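Long-range contacts in UDP-glucose:anthocyanidin 3-O-glucosyltransferase (Clitoria ternatea, PDB 4REN), which belongs to the GT-B clan of glycosyltransferases, whose two domains, each built round a parallel beta sheet, face each other across a deep cleft: residues Ala113-Thr118 / Trp131-Pro136; Ser139-Leu144 / Phe365-Ile370. All blocks are in the same frame, centred on the assembly; numbering follows the deposited sequence.

Contact 1 (Ala113-Thr118 / Trp131-Pro136); sequences ADAFVT and WIAFWP. With P5M (2-(3,4-dihydroxy-5-methoxyphenyl)-3,5,7-trihydroxychromenium), chain B.
Ala-115 and Trp-135 meet at the apolar centre: Ala-115 CB lies in the plane of the indole, at the edge of its six-membered ring, 3.5 Å from Trp-135 CE3. CG of Trp-135 lies anti to the backbone N (chi1 -169°), which brings the ring back toward the turn although its CB points away. Phe-116 completes the cluster as the edge of an offset edge-to-face pair with the Trp-135 six-membered ring, centroids 5.9 Å apart and planes at 86°. The CE2-CZ edge of this ring faces P5M, whose C9 lies near the ring plane, 3.7 Å from Phe-116 CE2. At the start of strand 131-135, Trp-131 brings NE1 to 3.6 Å from Ala-113 CB, while NE1 hydrogen-bonds Ser-120 OG.

Outward come the backbone hydrogen bonds of the parallel strands, Ala-113 N to Ile-132 O (2.9 Å), Phe-134 N to Ala-113 O (2.7 Å) and Ala-115 N to Phe-134 O (3.0 Å). At the polar edge Asp-114 OD2 accepts from Phe-116 N (3.1 Å, 174° at the hydrogen) through its anti lone pair, an Asx turn within a type I turn. Asp-114 OD1 hydrogen-bonds His-17 ND1, and His-17 NE2 bonds P5M, consistent with a second-shell role.

Strands 110-114 and 131-135 are joined through helix 119-127 in a beta-alpha-beta crossover; strands 6-10 and 208-211 flank the pair, and Leu-199 of helix 199-202 packs on Phe-116 and Trp-135.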
ATOM      1  N   ALA A 113      12.949   4.483   8.177  1.00 19.65           N
ATOM      2  CA  ALA A 113      11.710   5.241   8.282  1.00 18.72           C
ATOM      3  C   ALA A 113      10.849   5.110   7.039  1.00 20.35           C
ATOM      4  O   ALA A 113      11.366   4.962   5.930  1.00 19.90           O
ATOM      5  CB  ALA A 113      12.006   6.700   8.558  1.00 16.77           C
ATOM      6  N   ASP A 114       9.535   5.159   7.236  1.00 21.65           N
ATOM      7  CA  ASP A 114       8.606   5.307   6.128  1.00 22.67           C
ATOM      8  C   ASP A 114       8.972   6.612   5.439  1.00 20.85           C
ATOM      9  O   ASP A 114       9.291   7.597   6.103  1.00 21.27           O
ATOM     10  CB  ASP A 114       7.168   5.353   6.650  1.00 23.19           C
ATOM     11  CG  ASP A 114       6.134   5.312   5.537  1.00 24.13           C
ATOM     12  OD1 ASP A 114       5.252   4.428   5.581  1.00 24.18           O
ATOM     13  OD2 ASP A 114       6.187   6.170   4.631  1.00 24.44           O
ATOM     14  N   ALA A 115       8.942   6.618   4.112  1.00 19.25           N
ATOM     15  CA  ALA A 115       9.415   7.767   3.344  1.00 18.46           C
ATOM     16  C   ALA A 115       8.683   9.065   3.678  1.00 20.12           C
ATOM     17  O   ALA A 115       9.225  10.151   3.473  1.00 23.44           O
ATOM     18  CB  ALA A 115       9.339   7.478   1.856  1.00 16.10           C
ATOM     19  N   PHE A 116       7.463   8.954   4.197  1.00 19.54           N
ATOM     20  CA  PHE A 116       6.650  10.133   4.499  1.00 22.07           C
ATOM     21  C   PHE A 116       7.118  10.871   5.756  1.00 22.05           C
ATOM     22  O   PHE A 116       6.919  12.083   5.883  1.00 20.23           O
ATOM     23  CB  PHE A 116       5.168   9.759   4.616  1.00 22.97           C
ATOM     24  CG  PHE A 116       4.550   9.301   3.323  1.00 23.59           C
ATOM     25  CD1 PHE A 116       5.228   9.441   2.118  1.00 24.65           C
ATOM     26  CD2 PHE A 116       3.285   8.733   3.312  1.00 23.00           C
ATOM     27  CE1 PHE A 116       4.660   9.016   0.930  1.00 24.30           C
ATOM     28  CE2 PHE A 116       2.710   8.310   2.126  1.00 24.12           C
ATOM     29  CZ  PHE A 116       3.398   8.452   0.935  1.00 24.24           C
ATOM     30  N   VAL A 117       7.737  10.144   6.681  1.00 20.99           N
ATOM     31  CA  VAL A 117       8.316  10.765   7.866  1.00 19.42           C
ATOM     32  C   VAL A 117       9.655  11.383   7.475  1.00 18.94           C
ATOM     33  O   VAL A 117      10.718  10.893   7.854  1.00 16.81           O
ATOM     34  CB  VAL A 117       8.507   9.748   9.010  1.00 17.95           C
ATOM     35  CG1 VAL A 117       8.721  10.462  10.335  1.00 15.29           C
ATOM     36  CG2 VAL A 117       7.294   8.847   9.108  1.00 18.82           C
ATOM     37  N   THR A 118       9.586  12.467   6.710  1.00 20.09           N
ATOM     38  CA  THR A 118      10.773  13.110   6.161  1.00 19.33           C
ATOM     39  C   THR A 118      11.590  13.828   7.228  1.00 19.24           C
ATOM     40  O   THR A 118      12.745  14.188   6.995  1.00 20.06           O
ATOM     41  CB  THR A 118      10.400  14.107   5.050  1.00 18.41           C
ATOM     42  OG1 THR A 118       9.581  15.149   5.594  1.00 17.04           O
ATOM     43  CG2 THR A 118       9.643  13.401   3.944  1.00 18.38           C
ATOM     44  N   TRP A 131      20.294   6.945   6.640  1.00 23.97           N
ATOM     45  CA  TRP A 131      18.838   7.009   6.662  1.00 22.02           C
ATOM     46  C   TRP A 131      18.243   6.119   5.574  1.00 23.38           C
ATOM     47  O   TRP A 131      18.492   6.324   4.388  1.00 24.08           O
ATOM     48  CB  TRP A 131      18.366   8.457   6.496  1.00 22.37           C
ATOM     49  CG  TRP A 131      16.878   8.622   6.615  1.00 22.82           C
ATOM     50  CD1 TRP A 131      16.120   8.438   7.736  1.00 23.05           C
ATOM     51  CD2 TRP A 131      15.971   9.009   5.576  1.00 21.13           C
ATOM     52  NE1 TRP A 131      14.799   8.683   7.454  1.00 21.58           N
ATOM     53  CE2 TRP A 131      14.680   9.036   6.136  1.00 20.73           C
ATOM     54  CE3 TRP A 131      16.127   9.337   4.227  1.00 22.73           C
ATOM     55  CZ2 TRP A 131      13.550   9.377   5.392  1.00 21.27           C
ATOM     56  CZ3 TRP A 131      15.007   9.676   3.491  1.00 23.30           C
ATOM     57  CH2 TRP A 131      13.735   9.692   4.074  1.00 22.55           C
ATOM     58  N   ILE A 132      17.460   5.126   5.983  1.00 24.26           N
ATOM     59  CA  ILE A 132      16.875   4.179   5.041  1.00 23.73           C
ATOM     60  C   ILE A 132      15.379   4.427   4.878  1.00 23.90           C
ATOM     61  O   ILE A 132      14.622   4.345   5.843  1.00 24.58           O
ATOM     62  CB  ILE A 132      17.117   2.729   5.497  1.00 25.42           C
ATOM     63  CG1 ILE A 132      18.615   2.478   5.673  1.00 26.74           C
ATOM     64  CG2 ILE A 132      16.529   1.748   4.502  1.00 25.60           C
ATOM     65  CD1 ILE A 132      18.948   1.114   6.230  1.00 27.96           C
ATOM     66  N   ALA A 133      14.960   4.729   3.652  1.00 24.12           N
ATOM     67  CA  ALA A 133      13.561   5.047   3.371  1.00 21.15           C
ATOM     68  C   ALA A 133      12.760   3.802   2.988  1.00 21.38           C
ATOM     69  O   ALA A 133      13.170   3.035   2.117  1.00 22.31           O
ATOM     70  CB  ALA A 133      13.469   6.099   2.275  1.00 19.16           C
ATOM     71  N   PHE A 134      11.616   3.607   3.641  1.00 20.93           N
ATOM     72  CA  PHE A 134      10.737   2.486   3.326  1.00 20.68           C
ATOM     73  C   PHE A 134       9.558   2.952   2.476  1.00 23.36           C
ATOM     74  O   PHE A 134       8.876   3.920   2.822  1.00 23.26           O
ATOM     75  CB  PHE A 134      10.243   1.823   4.612  1.00 19.65           C
ATOM     76  CG  PHE A 134       9.365   0.628   4.381  1.00 20.46           C
ATOM     77  CD1 PHE A 134       9.872  -0.519   3.789  1.00 20.35           C
ATOM     78  CD2 PHE A 134       8.036   0.643   4.775  1.00 21.10           C
ATOM     79  CE1 PHE A 134       9.066  -1.623   3.582  1.00 20.31           C
ATOM     80  CE2 PHE A 134       7.225  -0.457   4.570  1.00 21.94           C
ATOM     81  CZ  PHE A 134       7.741  -1.592   3.974  1.00 21.40           C
ATOM     82  N   TRP A 135       9.324   2.262   1.362  1.00 24.02           N
ATOM     83  CA  TRP A 135       8.282   2.657   0.421  1.00 23.04           C
ATOM     84  C   TRP A 135       7.214   1.580   0.248  1.00 23.83           C
ATOM     85  O   TRP A 135       7.344   0.696  -0.602  1.00 24.22           O
ATOM     86  CB  TRP A 135       8.902   2.996  -0.934  1.00 22.83           C
ATOM     87  CG  TRP A 135       7.950   3.659  -1.871  1.00 23.60           C
ATOM     88  CD1 TRP A 135       7.229   3.069  -2.866  1.00 22.42           C
ATOM     89  CD2 TRP A 135       7.607   5.050  -1.897  1.00 24.20           C
ATOM     90  NE1 TRP A 135       6.462   4.005  -3.512  1.00 22.36           N
ATOM     91  CE2 TRP A 135       6.676   5.228  -2.935  1.00 23.68           C
ATOM     92  CE3 TRP A 135       8.000   6.158  -1.143  1.00 24.26           C
ATOM     93  CZ2 TRP A 135       6.131   6.478  -3.240  1.00 25.43           C
ATOM     94  CZ3 TRP A 135       7.459   7.392  -1.444  1.00 24.44           C
ATOM     95  CH2 TRP A 135       6.535   7.543  -2.483  1.00 24.64           C
ATOM     96  N   PRO A 136       6.146   1.659   1.057  1.00 22.52           N
ATOM     97  CA  PRO A 136       5.039   0.702   1.016  1.00 23.18           C
ATOM     98  C   PRO A 136       3.944   1.126   0.041  1.00 23.58           C
ATOM     99  O   PRO A 136       2.850   0.562   0.074  1.00 23.44           O
ATOM    100  CB  PRO A 136       4.496   0.763   2.443  1.00 23.08           C
ATOM    101  CG  PRO A 136       4.707   2.184   2.837  1.00 21.40           C
ATOM    102  CD  PRO A 136       5.988   2.624   2.162  1.00 21.63           C
TER
HETATM  103  O30 P5M B1001       1.550   7.178  -2.380  1.00 19.69           O
HETATM  104  C2  P5M B1001       0.641   8.143  -2.069  1.00 21.45           C
HETATM  105  C3  P5M B1001      -0.189   8.049  -0.839  1.00 22.10           C
HETATM  106  C9  P5M B1001      -0.077   6.986   0.046  1.00 24.03           C
HETATM  107  C10 P5M B1001      -0.879   6.956   1.183  1.00 25.17           C
HETATM  108  O27 P5M B1001      -0.752   5.901   2.035  1.00 25.37           O
HETATM  109  C1  P5M B1001       0.469   9.241  -2.904  1.00 22.26           C
HETATM  110  C6  P5M B1001      -0.456  10.241  -2.606  1.00 21.81           C
HETATM  111  O29 P5M B1001      -0.587  11.296  -3.458  1.00 22.99           O
HETATM  112  C5  P5M B1001      -1.251  10.193  -1.463  1.00 20.14           C
HETATM  113  C4  P5M B1001      -1.156   9.138  -0.568  1.00 20.43           C
HETATM  114  O12 P5M B1001      -1.943   9.105   0.547  1.00 22.22           O
HETATM  115  C11 P5M B1001      -1.852   8.065   1.436  1.00 26.24           C
HETATM  116  C14 P5M B1001      -2.755   8.130   2.623  1.00 29.69           C
HETATM  117  C15 P5M B1001      -3.749   9.102   2.586  1.00 31.70           C
HETATM  118  C16 P5M B1001      -4.651   9.268   3.627  1.00 35.11           C
HETATM  119  O22 P5M B1001      -5.614  10.227   3.553  1.00 39.78           O
HETATM  120  C19 P5M B1001      -2.625   7.285   3.728  1.00 31.63           C
HETATM  121  C18 P5M B1001      -3.484   7.373   4.822  1.00 32.91           C
HETATM  122  O21 P5M B1001      -3.342   6.532   5.895  1.00 35.55           O
HETATM  123  C23 P5M B1001      -3.440   5.121   5.705  1.00 37.48           C
HETATM  124  C17 P5M B1001      -4.557   8.393   4.815  1.00 32.21           C
HETATM  125  O24 P5M B1001      -5.425   8.531   5.856  1.00 30.71           O

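Contact 2 (Ser139-Leu144 / Phe365-Ile370); sequences SCSLSL and FGDQGI. With P5M (2-(3,4-dihydroxy-5-methoxyphenyl)-3,5,7-trihydroxychromenium), chain B.
Apolar packing carries the direct contact, with Ile-370 as its middle. Leu-144 and Ile-370 meet tip to tip, Leu-144 CD1 to Ile-370 CD1 3.6 Å. CG1 of Ile-370 sits beside the backbone N (chi1 -51°), which leaves the other branch, CG2, anti to it and turned to the start of the 3-10 segment, 4.3 Å from Cys-140 CB and 4.2 Å from Ser-141 CB.

Polar links run through a third party. Val-138 gives its N to Asp-367 OD2 and its O to Ser-141 OG, so one residue holds both side chains; Ser-141 OG comes nearest Asp-367 at CB, 3.9 Å away, without a hydrogen bond between them. Asp-367 OD1 bonds a glycerol, probably from the crystallisation liquor.

Ligand contacts come from the 365-370 side. Asp-367 OD2 is 3.1 Å from P5M O30, Gly-366 CA 3.4 Å from P5M C6, and Phe-365 CZ 3.7 Å from P5M C15. These three residues belong to a type II' turn, across which Gln-368 OE1 accepts from Phe-365 N, the donor lying above the carbonyl plane.

Asp-367 and Gln-368 close the PSPG box of plant glycosyltransferases; of the two, Asp-367 meets the 139-144 loop of the other domain at the GT-B cleft.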
ATOM      1  N   SER A 139       4.856   1.279  -6.254  1.00 26.93           N
ATOM      2  CA  SER A 139       6.274   1.460  -6.557  1.00 30.84           C
ATOM      3  C   SER A 139       6.519   2.397  -7.733  1.00 32.96           C
ATOM      4  O   SER A 139       7.405   3.248  -7.680  1.00 36.14           O
ATOM      5  CB  SER A 139       6.946   0.109  -6.822  1.00 33.52           C
ATOM      6  OG  SER A 139       6.391  -0.527  -7.959  1.00 35.71           O
ATOM      7  N   CYS A 140       5.721   2.247  -8.785  1.00 32.81           N
ATOM      8  CA  CYS A 140       5.906   3.015 -10.014  1.00 32.92           C
ATOM      9  C   CYS A 140       5.719   4.522  -9.828  1.00 32.23           C
ATOM     10  O   CYS A 140       6.120   5.310 -10.683  1.00 34.29           O
ATOM     11  CB  CYS A 140       4.957   2.508 -11.102  1.00 32.37           C
ATOM     12  SG  CYS A 140       5.135   0.756 -11.497  1.00 37.06           S
ATOM     13  N   SER A 141       5.116   4.920  -8.712  1.00 28.80           N
ATOM     14  CA  SER A 141       4.831   6.330  -8.463  1.00 27.22           C
ATOM     15  C   SER A 141       6.035   7.091  -7.910  1.00 25.97           C
ATOM     16  O   SER A 141       5.975   8.308  -7.742  1.00 25.47           O
ATOM     17  CB  SER A 141       3.630   6.482  -7.527  1.00 28.22           C
ATOM     18  OG  SER A 141       3.896   5.914  -6.257  1.00 31.45           O
ATOM     19  N   LEU A 142       7.124   6.379  -7.635  1.00 26.64           N
ATOM     20  CA  LEU A 142       8.358   7.014  -7.174  1.00 27.69           C
ATOM     21  C   LEU A 142       8.892   7.997  -8.211  1.00 29.89           C
ATOM     22  O   LEU A 142       9.485   9.022  -7.869  1.00 30.16           O
ATOM     23  CB  LEU A 142       9.427   5.959  -6.876  1.00 26.00           C
ATOM     24  CG  LEU A 142       9.391   5.238  -5.528  1.00 22.80           C
ATOM     25  CD1 LEU A 142      10.387   4.094  -5.509  1.00 20.61           C
ATOM     26  CD2 LEU A 142       9.695   6.215  -4.414  1.00 21.60           C
ATOM     27  N   SER A 143       8.669   7.679  -9.482  1.00 31.02           N
ATOM     28  CA  SER A 143       9.207   8.464 -10.587  1.00 30.07           C
ATOM     29  C   SER A 143       8.563   9.847 -10.701  1.00 30.93           C
ATOM     30  O   SER A 143       9.160  10.773 -11.253  1.00 30.81           O
ATOM     31  CB  SER A 143       9.034   7.693 -11.895  1.00 28.18           C
ATOM     32  OG  SER A 143       9.714   8.333 -12.956  1.00 29.88           O
ATOM     33  N   LEU A 144       7.348   9.982 -10.175  1.00 31.31           N
ATOM     34  CA  LEU A 144       6.592  11.228 -10.278  1.00 31.41           C
ATOM     35  C   LEU A 144       7.254  12.373  -9.517  1.00 31.13           C
ATOM     36  O   LEU A 144       7.188  13.531  -9.933  1.00 32.33           O
ATOM     37  CB  LEU A 144       5.170  11.026  -9.749  1.00 30.74           C
ATOM     38  CG  LEU A 144       4.294   9.976 -10.432  1.00 30.19           C
ATOM     39  CD1 LEU A 144       3.000   9.793  -9.663  1.00 28.92           C
ATOM     40  CD2 LEU A 144       4.007  10.365 -11.868  1.00 29.93           C
ATOM     41  N   PHE A 365      -8.021   8.293  -4.998  1.00 35.82           N
ATOM     42  CA  PHE A 365      -7.025   9.357  -4.873  1.00 37.46           C
ATOM     43  C   PHE A 365      -5.632   8.800  -4.602  1.00 37.56           C
ATOM     44  O   PHE A 365      -5.439   7.585  -4.531  1.00 38.74           O
ATOM     45  CB  PHE A 365      -7.412  10.355  -3.776  1.00 39.86           C
ATOM     46  CG  PHE A 365      -7.099   9.883  -2.385  1.00 42.63           C
ATOM     47  CD1 PHE A 365      -6.381  10.688  -1.517  1.00 45.53           C
ATOM     48  CD2 PHE A 365      -7.531   8.642  -1.941  1.00 43.20           C
ATOM     49  CE1 PHE A 365      -6.088  10.261  -0.236  1.00 47.72           C
ATOM     50  CE2 PHE A 365      -7.242   8.208  -0.664  1.00 45.26           C
ATOM     51  CZ  PHE A 365      -6.520   9.019   0.192  1.00 47.18           C
ATOM     52  N   GLY A 366      -4.662   9.694  -4.448  1.00 35.74           N
ATOM     53  CA  GLY A 366      -3.297   9.292  -4.168  1.00 33.63           C
ATOM     54  C   GLY A 366      -2.627   8.630  -5.352  1.00 33.44           C
ATOM     55  O   GLY A 366      -2.719   9.116  -6.478  1.00 34.14           O
ATOM     56  N   ASP A 367      -1.954   7.514  -5.094  1.00 33.28           N
ATOM     57  CA  ASP A 367      -1.253   6.781  -6.141  1.00 31.08           C
ATOM     58  C   ASP A 367      -2.124   5.677  -6.737  1.00 28.79           C
ATOM     59  O   ASP A 367      -1.659   4.891  -7.562  1.00 31.11           O
ATOM     60  CB  ASP A 367       0.048   6.192  -5.589  1.00 30.74           C
ATOM     61  CG  ASP A 367      -0.176   5.344  -4.352  1.00 31.56           C
ATOM     62  OD1 ASP A 367      -1.266   5.439  -3.750  1.00 31.99           O
ATOM     63  OD2 ASP A 367       0.746   4.592  -3.972  1.00 31.44           O
ATOM     64  N   GLN A 368      -3.386   5.630  -6.320  1.00 25.99           N
ATOM     65  CA  GLN A 368      -4.310   4.587  -6.760  1.00 25.79           C
ATOM     66  C   GLN A 368      -4.575   4.644  -8.262  1.00 25.69           C
ATOM     67  O   GLN A 368      -4.891   3.628  -8.882  1.00 26.76           O
ATOM     68  CB  GLN A 368      -5.631   4.682  -5.993  1.00 26.41           C
ATOM     69  CG  GLN A 368      -5.518   4.390  -4.500  1.00 27.44           C
ATOM     70  CD  GLN A 368      -6.820   4.634  -3.759  1.00 29.62           C
ATOM     71  OE1 GLN A 368      -7.801   5.101  -4.338  1.00 32.30           O
ATOM     72  NE2 GLN A 368      -6.832   4.323  -2.471  1.00 29.63           N
ATOM     73  N   GLY A 369      -4.452   5.837  -8.838  1.00 24.54           N
ATOM     74  CA  GLY A 369      -4.610   6.015 -10.270  1.00 19.36           C
ATOM     75  C   GLY A 369      -3.390   5.533 -11.028  1.00 21.25           C
ATOM     76  O   GLY A 369      -3.493   5.065 -12.162  1.00 21.16           O
ATOM     77  N   ILE A 370      -2.227   5.655 -10.398  1.00 22.27           N
ATOM     78  CA  ILE A 370      -0.994   5.129 -10.965  1.00 22.94           C
ATOM     79  C   ILE A 370      -1.067   3.607 -10.977  1.00 24.04           C
ATOM     80  O   ILE A 370      -0.670   2.964 -11.947  1.00 26.62           O
ATOM     81  CB  ILE A 370       0.238   5.581 -10.159  1.00 23.52           C
ATOM     82  CG1 ILE A 370       0.229   7.098  -9.953  1.00 24.95           C
ATOM     83  CG2 ILE A 370       1.522   5.124 -10.843  1.00 22.12           C
ATOM     84  CD1 ILE A 370       0.329   7.894 -11.239  1.00 26.76           C
TER
HETATM   85  O30 P5M B1001       1.550   7.178  -2.380  1.00 19.69           O
HETATM   86  C2  P5M B1001       0.641   8.143  -2.069  1.00 21.45           C
HETATM   87  C3  P5M B1001      -0.189   8.049  -0.839  1.00 22.10           C
HETATM   88  C9  P5M B1001      -0.077   6.986   0.046  1.00 24.03           C
HETATM   89  C10 P5M B1001      -0.879   6.956   1.183  1.00 25.17           C
HETATM   90  O27 P5M B1001      -0.752   5.901   2.035  1.00 25.37           O
HETATM   91  C1  P5M B1001       0.469   9.241  -2.904  1.00 22.26           C
HETATM   92  C6  P5M B1001      -0.456  10.241  -2.606  1.00 21.81           C
HETATM   93  O29 P5M B1001      -0.587  11.296  -3.458  1.00 22.99           O
HETATM   94  C5  P5M B1001      -1.251  10.193  -1.463  1.00 20.14           C
HETATM   95  C4  P5M B1001      -1.156   9.138  -0.568  1.00 20.43           C
HETATM   96  O12 P5M B1001      -1.943   9.105   0.547  1.00 22.22           O
HETATM   97  C11 P5M B1001      -1.852   8.065   1.436  1.00 26.24           C
HETATM   98  C14 P5M B1001      -2.755   8.130   2.623  1.00 29.69           C
HETATM   99  C15 P5M B1001      -3.749   9.102   2.586  1.00 31.70           C
HETATM  100  C16 P5M B1001      -4.651   9.268   3.627  1.00 35.11           C
HETATM  101  O22 P5M B1001      -5.614  10.227   3.553  1.00 39.78           O
HETATM  102  C19 P5M B1001      -2.625   7.285   3.728  1.00 31.63           C
HETATM  103  C18 P5M B1001      -3.484   7.373   4.822  1.00 32.91           C
HETATM  104  O21 P5M B1001      -3.342   6.532   5.895  1.00 35.55           O
HETATM  105  C23 P5M B1001      -3.440   5.121   5.705  1.00 37.48           C
HETATM  106  C17 P5M B1001      -4.557   8.393   4.815  1.00 32.21           C
HETATM  107  O24 P5M B1001      -5.425   8.531   5.856  1.00 30.71           O

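Contact 1 comes first and closes before contact 2 opens; their centres lie about 16 Å apart. Contact 1 lies on two neighbouring strands of the seven-stranded parallel sheet and the turn that leaves the first, whereas contact 2 joins the loop leaving strand 131-135 of that sheet to the start of helix 368-378, which follows strand 359-361 of the six-stranded sheet. The two touch directly: Trp-135 CD2 lies 3.5 Å from Leu-142 CD2, and Trp-135 CZ2 3.8 Å from Ser-141 OG. Through Ser-141, which touches both Trp-135 and the 365-370 segment, packing runs from the sheet to the other domain. Both contacts also reach P5M, which thus meets each half of the GT-B fold.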